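Local coordinates for protein geranylgeranyl pyrophosphate synthase (Corynebacterium glutamicum, PDB 3LMD) that probably builds isoprenyl diphosphates by magnesium-dependent chain elongation, as a transferase of isoprenoid biosynthesis, at residues 38-43 and 85-90; 79-84 and 338-343. All coordinates share one frame; numbering follows the deposited sequence.

How the contacts relate
Both contacts draw on helix 77-86 of the all-helical isoprenyl synthase fold. Contact 2, wholly buried, packs the middle of that helix against helix 335-349 through methyl groups, a thioether end and an aromatic edge. Contact 1 lies about 10 Å away between centres, at the C-terminal end of the same helix, and is only partly buried; there a long salt bridge to helix 34-55 carries the meeting, with one isoleucine beneath it. The two join directly: Ile-40 CD1 of contact 1 rests 3.8 Å from Leu-84 CD2 of contact 2, and Phe-88 CE2 lies 4.0 Å from Leu-340 CD1. Apolar packing thus gives way to charge pairing toward the surface.

Contact 1 of 2, residues 38-43 and 85-90; sequences ARINDA and ASEFGE
Glu-87 reaches from the turn at the C-terminal end of helix 77-86 to Arg-39 on helix 34-55, forming a salt bridge near the surface of the all-alpha isoprenyl synthase fold. The acid sits at the second position of a type I beta turn running from Ser-86 to Gly-89, closed by the backbone bond from Gly-89 N to Ser-86 O (3.0 Å). Its chain folds back at chi2 (-73°), which brings the carboxylate round toward the arginine. The two side chains cross at a slant, with guanidinium and carboxylate planes 71° apart, and OE2 comes to the guanidinium edge close to its plane. At 3.5 Å from Arg-39 NE to Glu-87 OE2 the pairing is long and probably mainly electrostatic, without the paired, coplanar bonds of a side-on grip. Arg-39 NH2 is farther still, 4.0 Å from Glu-87 OE2.

Beneath this pair, Ile-40 contributes from a buried position. Its backbone lies 9.3 Å from that of Glu-87, CA to CA, and the gap is bridged by side chains alone. Pro-92, Leu-93 and Val-336 also touch Glu-87, while Leu-83 packs against Ile-40. The contact therefore marks a boundary, charged on its outer side and aliphatic within. At that boundary the CD1 methyl of Ile-40 stands 4.1 Å from Glu-87 OE2, the same oxygen that faces the arginine.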
ATOM      1  N   ALA A  38     -26.597  -7.872 -21.948  1.00 51.98           N
ATOM      2  CA  ALA A  38     -25.943  -6.932 -22.871  1.00 52.75           C
ATOM      3  C   ALA A  38     -25.424  -5.653 -22.188  1.00 52.43           C
ATOM      4  O   ALA A  38     -24.313  -5.174 -22.477  1.00 43.43           O
ATOM      5  CB  ALA A  38     -26.892  -6.567 -24.010  1.00 49.62           C
ATOM      6  N   ARG A  39     -26.255  -5.078 -21.325  1.00 47.64           N
ATOM      7  CA  ARG A  39     -25.919  -3.858 -20.605  1.00 47.57           C
ATOM      8  C   ARG A  39     -24.705  -4.103 -19.703  1.00 40.44           C
ATOM      9  O   ARG A  39     -23.749  -3.324 -19.701  1.00 39.13           O
ATOM     10  CB  ARG A  39     -27.106  -3.408 -19.746  1.00 53.79           C
ATOM     11  CG  ARG A  39     -28.269  -2.806 -20.525  1.00 65.62           C
ATOM     12  CD  ARG A  39     -29.284  -2.142 -19.587  1.00 68.41           C
ATOM     13  NE  ARG A  39     -29.664  -2.987 -18.443  1.00 68.07           N
ATOM     14  CZ  ARG A  39     -30.666  -3.869 -18.449  1.00 67.36           C
ATOM     15  NH1 ARG A  39     -31.394  -4.053 -19.542  1.00 52.04           N
ATOM     16  NH2 ARG A  39     -30.939  -4.582 -17.362  1.00 58.83           N
ATOM     17  N   ILE A  40     -24.752  -5.205 -18.966  1.00 39.10           N
ATOM     18  CA  ILE A  40     -23.670  -5.600 -18.079  1.00 38.93           C
ATOM     19  C   ILE A  40     -22.386  -5.878 -18.874  1.00 43.65           C
ATOM     20  O   ILE A  40     -21.343  -5.321 -18.559  1.00 36.60           O
ATOM     21  CB  ILE A  40     -24.075  -6.818 -17.231  1.00 39.37           C
ATOM     22  CG1 ILE A  40     -25.159  -6.418 -16.224  1.00 41.08           C
ATOM     23  CG2 ILE A  40     -22.884  -7.413 -16.516  1.00 39.85           C
ATOM     24  CD1 ILE A  40     -24.722  -5.396 -15.196  1.00 38.33           C
ATOM     25  N   ASN A  41     -22.465  -6.717 -19.910  1.00 41.49           N
ATOM     26  CA  ASN A  41     -21.317  -6.949 -20.804  1.00 38.76           C
ATOM     27  C   ASN A  41     -20.670  -5.659 -21.341  1.00 36.27           C
ATOM     28  O   ASN A  41     -19.445  -5.523 -21.309  1.00 36.63           O
ATOM     29  CB  ASN A  41     -21.666  -7.901 -21.956  1.00 42.79           C
ATOM     30  CG  ASN A  41     -21.759  -9.354 -21.503  1.00 53.00           C
ATOM     31  OD1 ASN A  41     -21.332  -9.704 -20.401  1.00 53.93           O
ATOM     32  ND2 ASN A  41     -22.322 -10.201 -22.348  1.00 55.20           N
ATOM     33  N   ASP A  42     -21.478  -4.719 -21.816  1.00 32.88           N
ATOM     34  CA  ASP A  42     -20.959  -3.427 -22.294  1.00 40.44           C
ATOM     35  C   ASP A  42     -20.242  -2.656 -21.186  1.00 39.95           C
ATOM     36  O   ASP A  42     -19.217  -2.023 -21.414  1.00 34.13           O
ATOM     37  CB  ASP A  42     -22.084  -2.531 -22.802  1.00 42.06           C
ATOM     38  CG  ASP A  42     -22.689  -3.030 -24.100  1.00 58.51           C
ATOM     39  OD1 ASP A  42     -22.184  -4.037 -24.640  1.00 54.05           O
ATOM     40  OD2 ASP A  42     -23.674  -2.418 -24.569  1.00 66.55           O
ATOM     41  N   ALA A  43     -20.813  -2.667 -19.997  1.00 32.86           N
ATOM     42  CA  ALA A  43     -20.181  -1.953 -18.897  1.00 35.71           C
ATOM     43  C   ALA A  43     -18.889  -2.676 -18.453  1.00 32.20           C
ATOM     44  O   ALA A  43     -17.932  -2.010 -18.064  1.00 33.26           O
ATOM     45  CB  ALA A  43     -21.152  -1.771 -17.739  1.00 38.18           C
ATOM     46  N   ALA A  85     -25.019  -4.582  -8.681  1.00 24.89           N
ATOM     47  CA  ALA A  85     -25.527  -3.781  -7.585  1.00 25.01           C
ATOM     48  C   ALA A  85     -26.008  -2.421  -8.068  1.00 29.33           C
ATOM     49  O   ALA A  85     -26.975  -1.886  -7.534  1.00 30.73           O
ATOM     50  CB  ALA A  85     -24.434  -3.571  -6.485  1.00 24.55           C
ATOM     51  N   SER A  86     -25.310  -1.831  -9.037  1.00 25.93           N
ATOM     52  CA  SER A  86     -25.697  -0.501  -9.518  1.00 25.96           C
ATOM     53  C   SER A  86     -27.070  -0.536 -10.205  1.00 29.46           C
ATOM     54  O   SER A  86     -27.731   0.478 -10.313  1.00 29.92           O
ATOM     55  CB  SER A  86     -24.647   0.097 -10.472  1.00 29.48           C
ATOM     56  OG  SER A  86     -24.776  -0.444 -11.785  1.00 29.12           O
ATOM     57  N   GLU A  87     -27.507  -1.705 -10.630  1.00 28.29           N
ATOM     58  CA  GLU A  87     -28.812  -1.812 -11.313  1.00 33.01           C
ATOM     59  C   GLU A  87     -29.952  -1.416 -10.385  1.00 40.78           C
ATOM     60  O   GLU A  87     -31.070  -1.185 -10.850  1.00 35.98           O
ATOM     61  CB  GLU A  87     -29.034  -3.225 -11.864  1.00 29.54           C
ATOM     62  CG  GLU A  87     -28.138  -3.538 -13.052  1.00 34.43           C
ATOM     63  CD  GLU A  87     -28.589  -2.797 -14.340  1.00 45.81           C
ATOM     64  OE1 GLU A  87     -29.641  -2.136 -14.320  1.00 45.77           O
ATOM     65  OE2 GLU A  87     -27.915  -2.910 -15.374  1.00 52.20           O
ATOM     66  N   PHE A  88     -29.667  -1.297  -9.084  1.00 32.64           N
ATOM     67  CA  PHE A  88     -30.699  -0.935  -8.122  1.00 33.74           C
ATOM     68  C   PHE A  88     -30.804   0.559  -7.868  1.00 33.26           C
ATOM     69  O   PHE A  88     -31.637   0.984  -7.085  1.00 36.16           O
ATOM     70  CB  PHE A  88     -30.536  -1.698  -6.781  1.00 34.76           C
ATOM     71  CG  PHE A  88     -30.806  -3.168  -6.892  1.00 34.74           C
ATOM     72  CD1 PHE A  88     -32.098  -3.665  -6.785  1.00 34.89           C
ATOM     73  CD2 PHE A  88     -29.764  -4.057  -7.157  1.00 26.94           C
ATOM     74  CE1 PHE A  88     -32.342  -5.042  -6.912  1.00 30.96           C
ATOM     75  CE2 PHE A  88     -29.969  -5.399  -7.279  1.00 25.99           C
ATOM     76  CZ  PHE A  88     -31.286  -5.923  -7.166  1.00 33.84           C
ATOM     77  N   GLY A  89     -29.971   1.369  -8.511  1.00 30.99           N
ATOM     78  CA  GLY A  89     -30.023   2.817  -8.244  1.00 37.04           C
ATOM     79  C   GLY A  89     -30.621   3.547  -9.448  1.00 37.20           C
ATOM     80  O   GLY A  89     -30.972   2.919 -10.436  1.00 36.14           O
ATOM     81  N   GLU A  90     -30.697   4.870  -9.381  1.00 39.85           N
ATOM     82  CA  GLU A  90     -31.225   5.671 -10.489  1.00 46.02           C
ATOM     83  C   GLU A  90     -30.228   5.865 -11.631  1.00 48.96           C
ATOM     84  O   GLU A  90     -30.616   6.217 -12.739  1.00 46.56           O
ATOM     85  CB  GLU A  90     -31.677   7.052  -9.988  1.00 47.94           C
ATOM     86  CG  GLU A  90     -32.482   7.032  -8.701  1.00 62.99           C
ATOM     87  CD  GLU A  90     -32.919   8.432  -8.270  1.00 82.70           C
ATOM     88  OE1 GLU A  90     -33.232   9.257  -9.155  1.00 83.68           O
ATOM     89  OE2 GLU A  90     -32.951   8.707  -7.047  1.00 85.02           O
TER

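Contact 2 of 2, residues 79-84 and 338-343; sequences PMFALL and EALRNL
Helices 79-84 and 338-343 run roughly antiparallel, their local axes 148° apart in direction and 11.5 Å apart at closest approach, with Leu-84 and Leu-340 the nearest pair of CA atoms at 7.9 Å. Leu-340 carries most of the packing through one methyl, CD2. Leu-340 CD2 lies against the edge of the Phe-81 ring, near its plane and 3.7 Å from Phe-81 CE1, and the two side chains stand nearly perpendicular. Leu-340 CD2 also lies 3.9 Å from Leu-84 CD1, the two leucine chains running alongside one another and pointing opposite ways. A second, looser meeting lies one turn along helix 338-343: Met-80 and Leu-343 approach tip to tip, Met-80 CE to Leu-343 CD2 at 4.1 Å. Leu-343 has its CG flanked by both N and C of its own backbone, and chi1 of 70° and chi2 of 89° together turn CD2 toward the methionine. All five residues are buried and their contacts wholly apolar. Around them, helix 219-246 supplies Phe-228 against both Phe-81 and Leu-340, and Phe-236 against Leu-343; Phe-31 of a loop touches Leu-84, and Leu-83 packs on Ala-43 and Met-44 of helix 34-55.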
ATOM      1  N   PRO A  79     -15.872  -6.648  -9.989  1.00 26.82           N
ATOM      2  CA  PRO A  79     -16.509  -5.546 -10.728  1.00 27.80           C
ATOM      3  C   PRO A  79     -17.880  -5.933 -11.281  1.00 27.39           C
ATOM      4  O   PRO A  79     -18.775  -5.093 -11.302  1.00 29.81           O
ATOM      5  CB  PRO A  79     -15.510  -5.213 -11.854  1.00 31.18           C
ATOM      6  CG  PRO A  79     -14.383  -6.244 -11.760  1.00 29.89           C
ATOM      7  CD  PRO A  79     -14.487  -6.950 -10.447  1.00 26.12           C
ATOM      8  N   MET A  80     -18.060  -7.186 -11.695  1.00 24.64           N
ATOM      9  CA  MET A  80     -19.374  -7.620 -12.189  1.00 30.29           C
ATOM     10  C   MET A  80     -20.434  -7.441 -11.110  1.00 32.48           C
ATOM     11  O   MET A  80     -21.542  -6.977 -11.374  1.00 26.37           O
ATOM     12  CB  MET A  80     -19.347  -9.108 -12.632  1.00 27.12           C
ATOM     13  CG  MET A  80     -20.675  -9.562 -13.288  1.00 41.16           C
ATOM     14  SD  MET A  80     -20.904 -11.381 -13.487  1.00 41.87           S
ATOM     15  CE  MET A  80     -21.504 -11.802 -11.844  1.00 40.70           C
ATOM     16  N   PHE A  81     -20.099  -7.828  -9.880  1.00 27.47           N
ATOM     17  CA  PHE A  81     -21.021  -7.642  -8.756  1.00 27.29           C
ATOM     18  C   PHE A  81     -21.327  -6.164  -8.512  1.00 28.31           C
ATOM     19  O   PHE A  81     -22.475  -5.803  -8.268  1.00 25.73           O
ATOM     20  CB  PHE A  81     -20.485  -8.308  -7.476  1.00 23.69           C
ATOM     21  CG  PHE A  81     -21.409  -8.122  -6.276  1.00 27.59           C
ATOM     22  CD1 PHE A  81     -22.778  -8.341  -6.396  1.00 37.22           C
ATOM     23  CD2 PHE A  81     -20.920  -7.689  -5.065  1.00 23.38           C
ATOM     24  CE1 PHE A  81     -23.627  -8.156  -5.293  1.00 37.29           C
ATOM     25  CE2 PHE A  81     -21.759  -7.531  -3.952  1.00 24.11           C
ATOM     26  CZ  PHE A  81     -23.096  -7.756  -4.067  1.00 30.30           C
ATOM     27  N   ALA A  82     -20.316  -5.296  -8.602  1.00 24.87           N
ATOM     28  CA  ALA A  82     -20.547  -3.847  -8.449  1.00 24.99           C
ATOM     29  C   ALA A  82     -21.526  -3.320  -9.537  1.00 22.91           C
ATOM     30  O   ALA A  82     -22.393  -2.452  -9.269  1.00 25.98           O
ATOM     31  CB  ALA A  82     -19.215  -3.072  -8.555  1.00 25.36           C
ATOM     32  N   LEU A  83     -21.360  -3.817 -10.754  1.00 24.02           N
ATOM     33  CA  LEU A  83     -22.241  -3.402 -11.865  1.00 28.81           C
ATOM     34  C   LEU A  83     -23.691  -3.888 -11.621  1.00 30.52           C
ATOM     35  O   LEU A  83     -24.640  -3.127 -11.813  1.00 29.82           O
ATOM     36  CB  LEU A  83     -21.738  -3.927 -13.221  1.00 26.29           C
ATOM     37  CG  LEU A  83     -20.334  -3.492 -13.713  1.00 29.40           C
ATOM     38  CD1 LEU A  83     -19.943  -4.099 -15.049  1.00 28.61           C
ATOM     39  CD2 LEU A  83     -20.133  -1.991 -13.754  1.00 30.82           C
ATOM     40  N   LEU A  84     -23.847  -5.145 -11.213  1.00 27.81           N
ATOM     41  CA  LEU A  84     -25.171  -5.671 -10.843  1.00 27.96           C
ATOM     42  C   LEU A  84     -25.798  -4.869  -9.729  1.00 28.81           C
ATOM     43  O   LEU A  84     -26.991  -4.495  -9.802  1.00 28.69           O
ATOM     44  CB  LEU A  84     -25.076  -7.171 -10.488  1.00 25.16           C
ATOM     45  CG  LEU A  84     -24.670  -8.068 -11.662  1.00 30.42           C
ATOM     46  CD1 LEU A  84     -24.393  -9.493 -11.191  1.00 28.03           C
ATOM     47  CD2 LEU A  84     -25.814  -8.065 -12.672  1.00 33.54           C
ATOM     48  N   GLU A 338     -32.787 -11.789  -9.012  1.00 29.88           N
ATOM     49  CA  GLU A 338     -32.762 -13.237  -9.189  1.00 33.44           C
ATOM     50  C   GLU A 338     -31.419 -13.736  -9.739  1.00 38.19           C
ATOM     51  O   GLU A 338     -31.024 -14.861  -9.457  1.00 31.74           O
ATOM     52  CB  GLU A 338     -33.920 -13.712 -10.093  1.00 39.27           C
ATOM     53  CG  GLU A 338     -35.326 -13.609  -9.422  1.00 38.30           C
ATOM     54  CD  GLU A 338     -35.368 -14.136  -7.971  1.00 38.51           C
ATOM     55  OE1 GLU A 338     -34.948 -15.292  -7.708  1.00 39.60           O
ATOM     56  OE2 GLU A 338     -35.830 -13.390  -7.089  1.00 37.91           O
ATOM     57  N   ALA A 339     -30.736 -12.904 -10.532  1.00 34.84           N
ATOM     58  CA  ALA A 339     -29.384 -13.225 -10.997  1.00 32.35           C
ATOM     59  C   ALA A 339     -28.410 -13.287  -9.796  1.00 27.95           C
ATOM     60  O   ALA A 339     -27.534 -14.161  -9.730  1.00 31.58           O
ATOM     61  CB  ALA A 339     -28.907 -12.145 -12.008  1.00 32.97           C
ATOM     62  N   LEU A 340     -28.569 -12.360  -8.858  1.00 27.92           N
ATOM     63  CA  LEU A 340     -27.756 -12.397  -7.649  1.00 29.96           C
ATOM     64  C   LEU A 340     -28.055 -13.640  -6.867  1.00 32.54           C
ATOM     65  O   LEU A 340     -27.138 -14.308  -6.406  1.00 32.49           O
ATOM     66  CB  LEU A 340     -27.953 -11.157  -6.782  1.00 30.67           C
ATOM     67  CG  LEU A 340     -27.451  -9.876  -7.452  1.00 30.19           C
ATOM     68  CD1 LEU A 340     -27.885  -8.711  -6.635  1.00 28.50           C
ATOM     69  CD2 LEU A 340     -25.903  -9.898  -7.631  1.00 31.50           C
ATOM     70  N   ARG A 341     -29.322 -13.967  -6.719  1.00 30.40           N
ATOM     71  CA  ARG A 341     -29.702 -15.149  -6.011  1.00 30.28           C
ATOM     72  C   ARG A 341     -29.140 -16.376  -6.683  1.00 36.74           C
ATOM     73  O   ARG A 341     -28.596 -17.226  -6.045  1.00 31.63           O
ATOM     74  CB  ARG A 341     -31.213 -15.253  -5.899  1.00 33.22           C
ATOM     75  CG  ARG A 341     -31.694 -16.250  -4.869  1.00 34.37           C
ATOM     76  CD  ARG A 341     -33.129 -16.688  -5.034  1.00 37.09           C
ATOM     77  NE  ARG A 341     -34.090 -15.599  -5.104  1.00 37.31           N
ATOM     78  CZ  ARG A 341     -34.539 -14.929  -4.070  1.00 36.41           C
ATOM     79  NH1 ARG A 341     -34.107 -15.204  -2.873  1.00 35.34           N
ATOM     80  NH2 ARG A 341     -35.404 -13.969  -4.244  1.00 34.85           N
ATOM     81  N   ASN A 342     -29.264 -16.447  -7.989  1.00 31.20           N
ATOM     82  CA  ASN A 342     -28.851 -17.614  -8.717  1.00 31.20           C
ATOM     83  C   ASN A 342     -27.376 -17.857  -8.617  1.00 37.83           C
ATOM     84  O   ASN A 342     -26.947 -18.958  -8.609  1.00 38.28           O
ATOM     85  CB  ASN A 342     -29.230 -17.530 -10.177  1.00 37.99           C
ATOM     86  CG  ASN A 342     -30.721 -17.601 -10.406  1.00 53.02           C
ATOM     87  OD1 ASN A 342     -31.186 -17.296 -11.483  1.00 59.75           O
ATOM     88  ND2 ASN A 342     -31.469 -17.979  -9.402  1.00 50.95           N
ATOM     89  N   LEU A 343     -26.590 -16.819  -8.550  1.00 35.34           N
ATOM     90  CA  LEU A 343     -25.196 -17.064  -8.432  1.00 38.42           C
ATOM     91  C   LEU A 343     -24.761 -17.601  -7.085  1.00 38.41           C
ATOM     92  O   LEU A 343     -23.829 -18.350  -6.989  1.00 37.71           O
ATOM     93  CB  LEU A 343     -24.386 -15.890  -8.876  1.00 43.13           C
ATOM     94  CG  LEU A 343     -24.333 -14.630  -8.096  1.00 54.55           C
ATOM     95  CD1 LEU A 343     -23.259 -14.762  -7.157  1.00 48.42           C
ATOM     96  CD2 LEU A 343     -24.022 -13.541  -9.047  1.00 58.89           C
TER